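Local structure of alpha,alpha-trehalose-phosphate synthase (UDP-forming) (Burkholderia multivorans, 5UOF) at residues 270-275 with 303-308; 281-286 with 364-369. The protein belongs to glycosyltransferase family 20 of the GT-B clan, enzymes built from two Rossmann-like domains facing each other across a cleft. One frame throughout, in Å; residues are numbered along the deposited sequence.

Overall arrangement
Followed from the N terminus, the chain first builds a separate ten-stranded sheet and then enters a six-stranded parallel sheet through strand 266-271. Segment 270-275, the strand's last residues and the loop after it, leads into helix 280-293, which carries 281-286, and the next strand, 301-306, returns alongside the first; contact 1 thereby closes a beta-alpha-beta unit. Contact 2 spans a longer excursion, from that helix to strand 364-367, the neighbour of 266-271 within the sheet. Because their segments alternate along the chain, the two contacts cross. They also touch, through Asp-272 and Arg-283, which tie the loop after the strand to the helix, and through Gln-305, which packs on Phe-284.

Contact 1: residues 270-275 with 303-308; sequences SVDRLD and LVQIAP
Ser-270 and Val-271 pair in parallel with Gln-305 and Ile-306, so the main chain makes the first set of bonds in this contact. Ser-270 N donates to Val-304 O (3.0 Å), Ile-306 N to Ser-270 O, and Asp-272 N to Ile-306 O (3.0 Å), which carries the pairing one residue past the strand.

The polar side chains add a second set, centred on the Gln-305 amide. CG of Gln-305 is anti to the backbone N (chi1 174°) and the chain then bends at chi2, which brings the amide back over the neighbouring strand. There OE1 accepts from Ser-270 OG at 2.7 Å, while NE2 donates almost straight to Asp-272 OD1 (3.1 Å), reaching its anti side from 23° out of the carboxylate plane. NE2 also donates to Ile-306 O from above the carbonyl plane, giving that oxygen two donors; with both ends bound, the amide's flip is fixed. Asp-272 OD2 forms a salt bridge to Arg-283 of the connecting helix.

Apolar contacts complete the set. Leu-274 CD2 meets Ala-307 CB at 3.5 Å, and Val-271 lies beside Ile-306 on the sheet face away from Gln-305. Beyond the strands, one water links Leu-274 N to Pro-308 O. Such adjacent parallel strands, joined through a helix, form the beta-alpha-beta crossover of a Rossmann-like domain.

Contact 2: residues 281-286 with 364-369; sequences VERFQA and VGYVTP
Helix 281-286 runs at 141° to strand 364-367, the short axes approaching to 10.4 Å, and the nearest CA atoms are those of Arg-283 and Thr-368. This is helix-on-sheet packing in a Rossmann-like alpha/beta domain: the helix follows strand 266-271 after a short loop and covers the neighbouring strand as well. Long side chains, chiefly Arg-283 and Tyr-366, join the two backbones.

Tyr-366 points toward the helix, and its hydroxyl donates to Arg-283 O at 2.7 Å, in the carbonyl plane on a lone pair. Tyr-366 OH also lies 3.3 Å from Ala-286 CB, three residues further along the helix. The side chain of Arg-283 slides past the tyrosine in the opposite direction. Its CD sits over the centre of the ring, 3.5 Å from the Tyr-366 centroid, as a CH-pi contact, with CG alongside over the same face.

Bends at chi2 (87°) and chi3 lift the guanidinium away from the ring, still above its centre. Arg-283 CZ is then 5.7 Å from the Tyr-366 centroid, so that any cation-pi attraction is weak at most. The guanidinium plane is turned 69° from that of the tyrosine, with one face over Thr-368 N. That buried amide has no hydrogen-bonding partner in the model. The carboxylate of Asp-272 and the carbonyl of Lys-278 compensate the buried charge and satisfy NH2. Met-419 of helix 416-428 touches both Ala-286 and Thr-368. At the guanidinium edge, in its plane, a water accepts from Arg-283 NE at 3.0 Å and lies 2.6 Å from Thr-368 O.

Contact 1: residues 270-275 with 303-308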
ATOM      1  N   SER A 270      26.761  -3.507   2.046  1.00 12.15           N
ATOM      2  CA  SER A 270      25.441  -2.917   1.857  1.00 10.76           C
ATOM      3  C   SER A 270      25.670  -1.483   1.390  1.00 12.35           C
ATOM      4  O   SER A 270      26.487  -0.766   1.976  1.00 13.07           O
ATOM      5  CB  SER A 270      24.641  -2.976   3.170  1.00 16.33           C
ATOM      6  OG  SER A 270      23.322  -2.476   3.038  1.00 18.15           O
ATOM      7  N   VAL A 271      24.992  -1.074   0.313  1.00 12.30           N
ATOM      8  CA  VAL A 271      25.204   0.245  -0.282  1.00 13.62           C
ATOM      9  C   VAL A 271      23.836   0.799  -0.653  1.00 12.27           C
ATOM     10  O   VAL A 271      23.136   0.208  -1.484  1.00 12.86           O
ATOM     11  CB  VAL A 271      26.110   0.205  -1.529  1.00 15.40           C
ATOM     12  CG1 VAL A 271      26.314   1.597  -2.071  1.00 14.97           C
ATOM     13  CG2 VAL A 271      27.473  -0.424  -1.215  1.00 15.05           C
ATOM     14  N   ASP A 272      23.438   1.900  -0.014  1.00 13.18           N
ATOM     15  CA  ASP A 272      22.104   2.466  -0.217  1.00 11.83           C
ATOM     16  C   ASP A 272      22.139   3.972  -0.057  1.00 14.90           C
ATOM     17  O   ASP A 272      22.741   4.480   0.886  1.00 16.33           O
ATOM     18  CB  ASP A 272      21.083   1.944   0.810  1.00 14.31           C
ATOM     19  CG  ASP A 272      20.951   0.439   0.824  1.00 18.39           C
ATOM     20  OD1 ASP A 272      21.886  -0.254   1.290  1.00 17.04           O
ATOM     21  OD2 ASP A 272      19.875  -0.054   0.421  1.00 16.71           O
ATOM     22  N   ARG A 273      21.449   4.684  -0.947  1.00 14.98           N
ATOM     23  CA  ARG A 273      21.107   6.056  -0.622  1.00 15.96           C
ATOM     24  C   ARG A 273      20.090   6.065   0.519  1.00 15.38           C
ATOM     25  O   ARG A 273      19.373   5.091   0.758  1.00 17.51           O
ATOM     26  CB  ARG A 273      20.561   6.783  -1.850  1.00 22.51           C
ATOM     27  CG  ARG A 273      19.157   6.383  -2.239  1.00 39.11           C
ATOM     28  CD  ARG A 273      18.706   7.096  -3.506  1.00 50.03           C
ATOM     29  NE  ARG A 273      18.713   8.549  -3.357  1.00 53.94           N
ATOM     30  CZ  ARG A 273      17.666   9.264  -2.955  1.00 55.42           C
ATOM     31  NH1 ARG A 273      16.526   8.657  -2.655  1.00 49.75           N
ATOM     32  NH2 ARG A 273      17.757  10.584  -2.854  1.00 56.78           N
ATOM     33  N   LEU A 274      20.050   7.167   1.255  1.00 17.49           N
ATOM     34  CA  LEU A 274      19.162   7.257   2.412  1.00 14.91           C
ATOM     35  C   LEU A 274      17.790   7.720   1.940  1.00 16.11           C
ATOM     36  O   LEU A 274      17.594   8.901   1.649  1.00 19.64           O
ATOM     37  CB  LEU A 274      19.727   8.207   3.461  1.00 14.26           C
ATOM     38  CG  LEU A 274      21.098   7.855   4.048  1.00 12.83           C
ATOM     39  CD1 LEU A 274      21.385   8.744   5.264  1.00 17.93           C
ATOM     40  CD2 LEU A 274      21.193   6.374   4.430  1.00 13.10           C
ATOM     41  N   ASP A 275      16.835   6.797   1.857  1.00 15.98           N
ATOM     42  CA  ASP A 275      15.439   7.191   1.720  1.00 13.49           C
ATOM     43  C   ASP A 275      14.585   6.141   2.415  1.00 13.67           C
ATOM     44  O   ASP A 275      15.077   5.087   2.835  1.00 12.67           O
ATOM     45  CB  ASP A 275      15.022   7.415   0.248  1.00 21.59           C
ATOM     46  CG  ASP A 275      15.090   6.157  -0.593  1.00 22.43           C
ATOM     47  OD1 ASP A 275      14.455   5.150  -0.236  1.00 16.64           O
ATOM     48  OD2 ASP A 275      15.764   6.182  -1.649  1.00 23.22           O
ATOM     49  N   LEU A 303      29.660  -5.702   9.213  1.00 10.06           N
ATOM     50  CA  LEU A 303      28.779  -5.114   8.218  1.00  9.33           C
ATOM     51  C   LEU A 303      29.325  -3.741   7.849  1.00  9.45           C
ATOM     52  O   LEU A 303      29.566  -2.914   8.726  1.00 13.07           O
ATOM     53  CB  LEU A 303      27.348  -5.003   8.760  1.00  9.43           C
ATOM     54  CG  LEU A 303      26.385  -4.118   7.952  1.00 11.82           C
ATOM     55  CD1 LEU A 303      26.165  -4.693   6.558  1.00 10.44           C
ATOM     56  CD2 LEU A 303      25.046  -4.002   8.713  1.00 11.28           C
ATOM     57  N   VAL A 304      29.554  -3.515   6.555  1.00  9.84           N
ATOM     58  CA  VAL A 304      29.908  -2.200   6.040  1.00 10.82           C
ATOM     59  C   VAL A 304      28.688  -1.668   5.304  1.00 13.57           C
ATOM     60  O   VAL A 304      28.268  -2.244   4.296  1.00 12.51           O
ATOM     61  CB  VAL A 304      31.137  -2.263   5.118  1.00  9.59           C
ATOM     62  CG1 VAL A 304      31.341  -0.925   4.400  1.00 11.92           C
ATOM     63  CG2 VAL A 304      32.374  -2.581   5.923  1.00 12.94           C
ATOM     64  N   GLN A 305      28.105  -0.589   5.823  1.00 11.03           N
ATOM     65  CA  GLN A 305      26.996   0.112   5.178  1.00 10.33           C
ATOM     66  C   GLN A 305      27.525   1.424   4.621  1.00 12.32           C
ATOM     67  O   GLN A 305      27.957   2.297   5.381  1.00 14.67           O
ATOM     68  CB  GLN A 305      25.852   0.375   6.158  1.00  9.76           C
ATOM     69  CG  GLN A 305      24.733   1.239   5.557  1.00 12.83           C
ATOM     70  CD  GLN A 305      23.910   0.481   4.546  1.00 12.47           C
ATOM     71  OE1 GLN A 305      23.329  -0.552   4.870  1.00 13.15           O
ATOM     72  NE2 GLN A 305      23.860   0.983   3.307  1.00 12.59           N
ATOM     73  N   ILE A 306      27.497   1.556   3.298  1.00 10.38           N
ATOM     74  CA  ILE A 306      27.882   2.783   2.625  1.00  9.83           C
ATOM     75  C   ILE A 306      26.603   3.483   2.202  1.00 11.42           C
ATOM     76  O   ILE A 306      25.685   2.846   1.675  1.00 12.45           O
ATOM     77  CB  ILE A 306      28.795   2.497   1.421  1.00 15.23           C
ATOM     78  CG1 ILE A 306      30.131   1.934   1.922  1.00 13.60           C
ATOM     79  CG2 ILE A 306      29.013   3.766   0.576  1.00 12.54           C
ATOM     80  CD1 ILE A 306      30.963   1.282   0.837  1.00 13.90           C
ATOM     81  N   ALA A 307      26.530   4.781   2.470  1.00 14.40           N
ATOM     82  CA  ALA A 307      25.373   5.600   2.108  1.00 13.57           C
ATOM     83  C   ALA A 307      25.903   6.854   1.433  1.00 17.04           C
ATOM     84  O   ALA A 307      26.325   7.803   2.117  1.00 15.63           O
ATOM     85  CB  ALA A 307      24.517   5.940   3.323  1.00 13.16           C
ATOM     86  N   PRO A 308      25.946   6.878   0.107  1.00 20.09           N
ATOM     87  CA  PRO A 308      26.383   8.075  -0.600  1.00 25.19           C
ATOM     88  C   PRO A 308      25.501   9.248  -0.216  1.00 22.18           C
ATOM     89  O   PRO A 308      24.271   9.153  -0.312  1.00 24.76           O
ATOM     90  CB  PRO A 308      26.205   7.701  -2.081  1.00 27.27           C
ATOM     91  CG  PRO A 308      26.150   6.194  -2.099  1.00 31.27           C
ATOM     92  CD  PRO A 308      25.535   5.794  -0.801  1.00 21.55           C
TER
HETATM   93  O   HOH W   1      21.853   9.316   0.704  1.00 19.39           O

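Contact 2: residues 281-286 with 364-369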
ATOM      1  N   VAL A 281      16.972   0.774   8.972  1.00 13.22           N
ATOM      2  CA  VAL A 281      16.878   0.369  10.372  1.00 14.17           C
ATOM      3  C   VAL A 281      16.722  -1.139  10.463  1.00 14.54           C
ATOM      4  O   VAL A 281      17.401  -1.810  11.252  1.00 13.03           O
ATOM      5  CB  VAL A 281      15.714   1.081  11.078  1.00 14.71           C
ATOM      6  CG1 VAL A 281      15.447   0.422  12.435  1.00 14.13           C
ATOM      7  CG2 VAL A 281      16.031   2.560  11.246  1.00 21.43           C
ATOM      8  N   GLU A 282      15.800  -1.683   9.664  1.00 15.12           N
ATOM      9  CA  GLU A 282      15.591  -3.125   9.626  1.00 16.39           C
ATOM     10  C   GLU A 282      16.865  -3.839   9.215  1.00 16.32           C
ATOM     11  O   GLU A 282      17.204  -4.889   9.765  1.00 13.26           O
ATOM     12  CB  GLU A 282      14.457  -3.471   8.658  1.00 13.45           C
ATOM     13  CG  GLU A 282      13.069  -3.044   9.125  1.00 16.63           C
ATOM     14  CD  GLU A 282      12.725  -1.604   8.781  1.00 26.33           C
ATOM     15  OE1 GLU A 282      11.552  -1.219   8.967  1.00 28.85           O
ATOM     16  OE2 GLU A 282      13.612  -0.854   8.326  1.00 21.38           O
ATOM     17  N   ARG A 283      17.578  -3.277   8.238  1.00 10.91           N
ATOM     18  CA  ARG A 283      18.848  -3.844   7.793  1.00 12.24           C
ATOM     19  C   ARG A 283      19.805  -4.035   8.971  1.00 10.62           C
ATOM     20  O   ARG A 283      20.361  -5.126   9.181  1.00 11.02           O
ATOM     21  CB  ARG A 283      19.447  -2.903   6.734  1.00 11.12           C
ATOM     22  CG  ARG A 283      20.530  -3.494   5.839  1.00 14.26           C
ATOM     23  CD  ARG A 283      19.934  -4.182   4.622  1.00 16.95           C
ATOM     24  NE  ARG A 283      19.074  -3.281   3.848  1.00 17.15           N
ATOM     25  CZ  ARG A 283      19.486  -2.511   2.846  1.00 18.95           C
ATOM     26  NH1 ARG A 283      20.763  -2.503   2.484  1.00 16.79           N
ATOM     27  NH2 ARG A 283      18.615  -1.724   2.215  1.00 13.40           N
ATOM     28  N   PHE A 284      20.003  -2.975   9.751  1.00 11.31           N
ATOM     29  CA  PHE A 284      20.918  -3.035  10.880  1.00  9.63           C
ATOM     30  C   PHE A 284      20.394  -3.982  11.949  1.00 11.35           C
ATOM     31  O   PHE A 284      21.167  -4.741  12.541  1.00 12.51           O
ATOM     32  CB  PHE A 284      21.119  -1.655  11.502  1.00 10.11           C
ATOM     33  CG  PHE A 284      21.955  -0.702  10.677  1.00  9.89           C
ATOM     34  CD1 PHE A 284      22.318  -0.999   9.373  1.00 13.38           C
ATOM     35  CD2 PHE A 284      22.387   0.485  11.243  1.00 10.38           C
ATOM     36  CE1 PHE A 284      23.089  -0.096   8.634  1.00 15.34           C
ATOM     37  CE2 PHE A 284      23.155   1.392  10.508  1.00 15.52           C
ATOM     38  CZ  PHE A 284      23.507   1.087   9.208  1.00 12.96           C
ATOM     39  N   GLN A 285      19.092  -3.920  12.234  1.00 12.38           N
ATOM     40  CA  GLN A 285      18.559  -4.700  13.347  1.00 10.71           C
ATOM     41  C   GLN A 285      18.604  -6.194  13.056  1.00 11.36           C
ATOM     42  O   GLN A 285      18.731  -7.001  13.983  1.00 11.97           O
ATOM     43  CB  GLN A 285      17.124  -4.262  13.668  1.00 12.46           C
ATOM     44  CG  GLN A 285      17.063  -2.867  14.291  1.00 19.37           C
ATOM     45  CD  GLN A 285      15.663  -2.477  14.727  1.00 25.53           C
ATOM     46  OE1 GLN A 285      14.697  -3.179  14.442  1.00 23.30           O
ATOM     47  NE2 GLN A 285      15.550  -1.345  15.423  1.00 22.04           N
ATOM     48  N   ALA A 286      18.459  -6.583  11.793  1.00 10.76           N
ATOM     49  CA  ALA A 286      18.572  -8.002  11.478  1.00 13.18           C
ATOM     50  C   ALA A 286      20.002  -8.494  11.642  1.00 12.70           C
ATOM     51  O   ALA A 286      20.216  -9.641  12.037  1.00 11.65           O
ATOM     52  CB  ALA A 286      18.066  -8.272  10.066  1.00 11.07           C
ATOM     53  N   VAL A 364      29.050 -11.561   1.524  1.00  9.42           N
ATOM     54  CA  VAL A 364      27.596 -11.401   1.488  1.00  9.77           C
ATOM     55  C   VAL A 364      27.304 -10.012   0.945  1.00 11.22           C
ATOM     56  O   VAL A 364      27.928  -9.032   1.357  1.00 10.93           O
ATOM     57  CB  VAL A 364      26.944 -11.578   2.873  1.00 15.28           C
ATOM     58  CG1 VAL A 364      25.406 -11.482   2.762  1.00  8.83           C
ATOM     59  CG2 VAL A 364      27.345 -12.917   3.493  1.00 11.34           C
ATOM     60  N   GLY A 365      26.358  -9.939  -0.003  1.00  9.80           N
ATOM     61  CA  GLY A 365      25.769  -8.684  -0.411  1.00  7.62           C
ATOM     62  C   GLY A 365      24.385  -8.607   0.205  1.00 13.62           C
ATOM     63  O   GLY A 365      23.555  -9.494   0.007  1.00 12.47           O
ATOM     64  N   TYR A 366      24.142  -7.537   0.946  1.00 12.12           N
ATOM     65  CA  TYR A 366      22.970  -7.427   1.814  1.00 10.43           C
ATOM     66  C   TYR A 366      22.101  -6.310   1.244  1.00  9.55           C
ATOM     67  O   TYR A 366      22.320  -5.127   1.520  1.00 12.21           O
ATOM     68  CB  TYR A 366      23.442  -7.149   3.224  1.00  8.59           C
ATOM     69  CG  TYR A 366      22.423  -7.159   4.338  1.00  9.02           C
ATOM     70  CD1 TYR A 366      21.190  -7.766   4.202  1.00 11.82           C
ATOM     71  CD2 TYR A 366      22.746  -6.579   5.558  1.00  9.35           C
ATOM     72  CE1 TYR A 366      20.277  -7.770   5.279  1.00 11.33           C
ATOM     73  CE2 TYR A 366      21.869  -6.584   6.618  1.00 10.40           C
ATOM     74  CZ  TYR A 366      20.638  -7.168   6.478  1.00 12.11           C
ATOM     75  OH  TYR A 366      19.778  -7.132   7.548  1.00 13.37           O
ATOM     76  N   VAL A 367      21.129  -6.698   0.414  1.00  8.71           N
ATOM     77  CA  VAL A 367      20.373  -5.749  -0.405  1.00  8.78           C
ATOM     78  C   VAL A 367      18.881  -5.976  -0.196  1.00  9.47           C
ATOM     79  O   VAL A 367      18.222  -6.652  -0.993  1.00 10.57           O
ATOM     80  CB  VAL A 367      20.759  -5.903  -1.889  1.00 12.63           C
ATOM     81  CG1 VAL A 367      20.125  -4.806  -2.732  1.00 13.87           C
ATOM     82  CG2 VAL A 367      22.274  -5.905  -2.049  1.00 12.20           C
ATOM     83  N   THR A 368      18.321  -5.416   0.865  1.00 10.33           N
ATOM     84  CA  THR A 368      16.955  -5.763   1.265  1.00  8.84           C
ATOM     85  C   THR A 368      16.089  -4.520   1.464  1.00 13.55           C
ATOM     86  O   THR A 368      15.498  -4.322   2.533  1.00 13.09           O
ATOM     87  CB  THR A 368      16.985  -6.637   2.517  1.00 16.49           C
ATOM     88  OG1 THR A 368      17.605  -5.925   3.595  1.00 15.19           O
ATOM     89  CG2 THR A 368      17.776  -7.944   2.255  1.00 13.17           C
ATOM     90  N   PRO A 369      15.938  -3.689   0.424  1.00 11.63           N
ATOM     91  CA  PRO A 369      15.039  -2.533   0.537  1.00 11.43           C
ATOM     92  C   PRO A 369      13.604  -2.974   0.746  1.00 11.96           C
ATOM     93  O   PRO A 369      13.200  -4.053   0.311  1.00 13.29           O
ATOM     94  CB  PRO A 369      15.188  -1.826  -0.819  1.00 11.81           C
ATOM     95  CG  PRO A 369      15.569  -2.949  -1.777  1.00  9.73           C
ATOM     96  CD  PRO A 369      16.494  -3.823  -0.935  1.00 10.91           C
TER
HETATM   97  O   HOH W   2      16.312  -3.619   4.875  1.00 17.14           O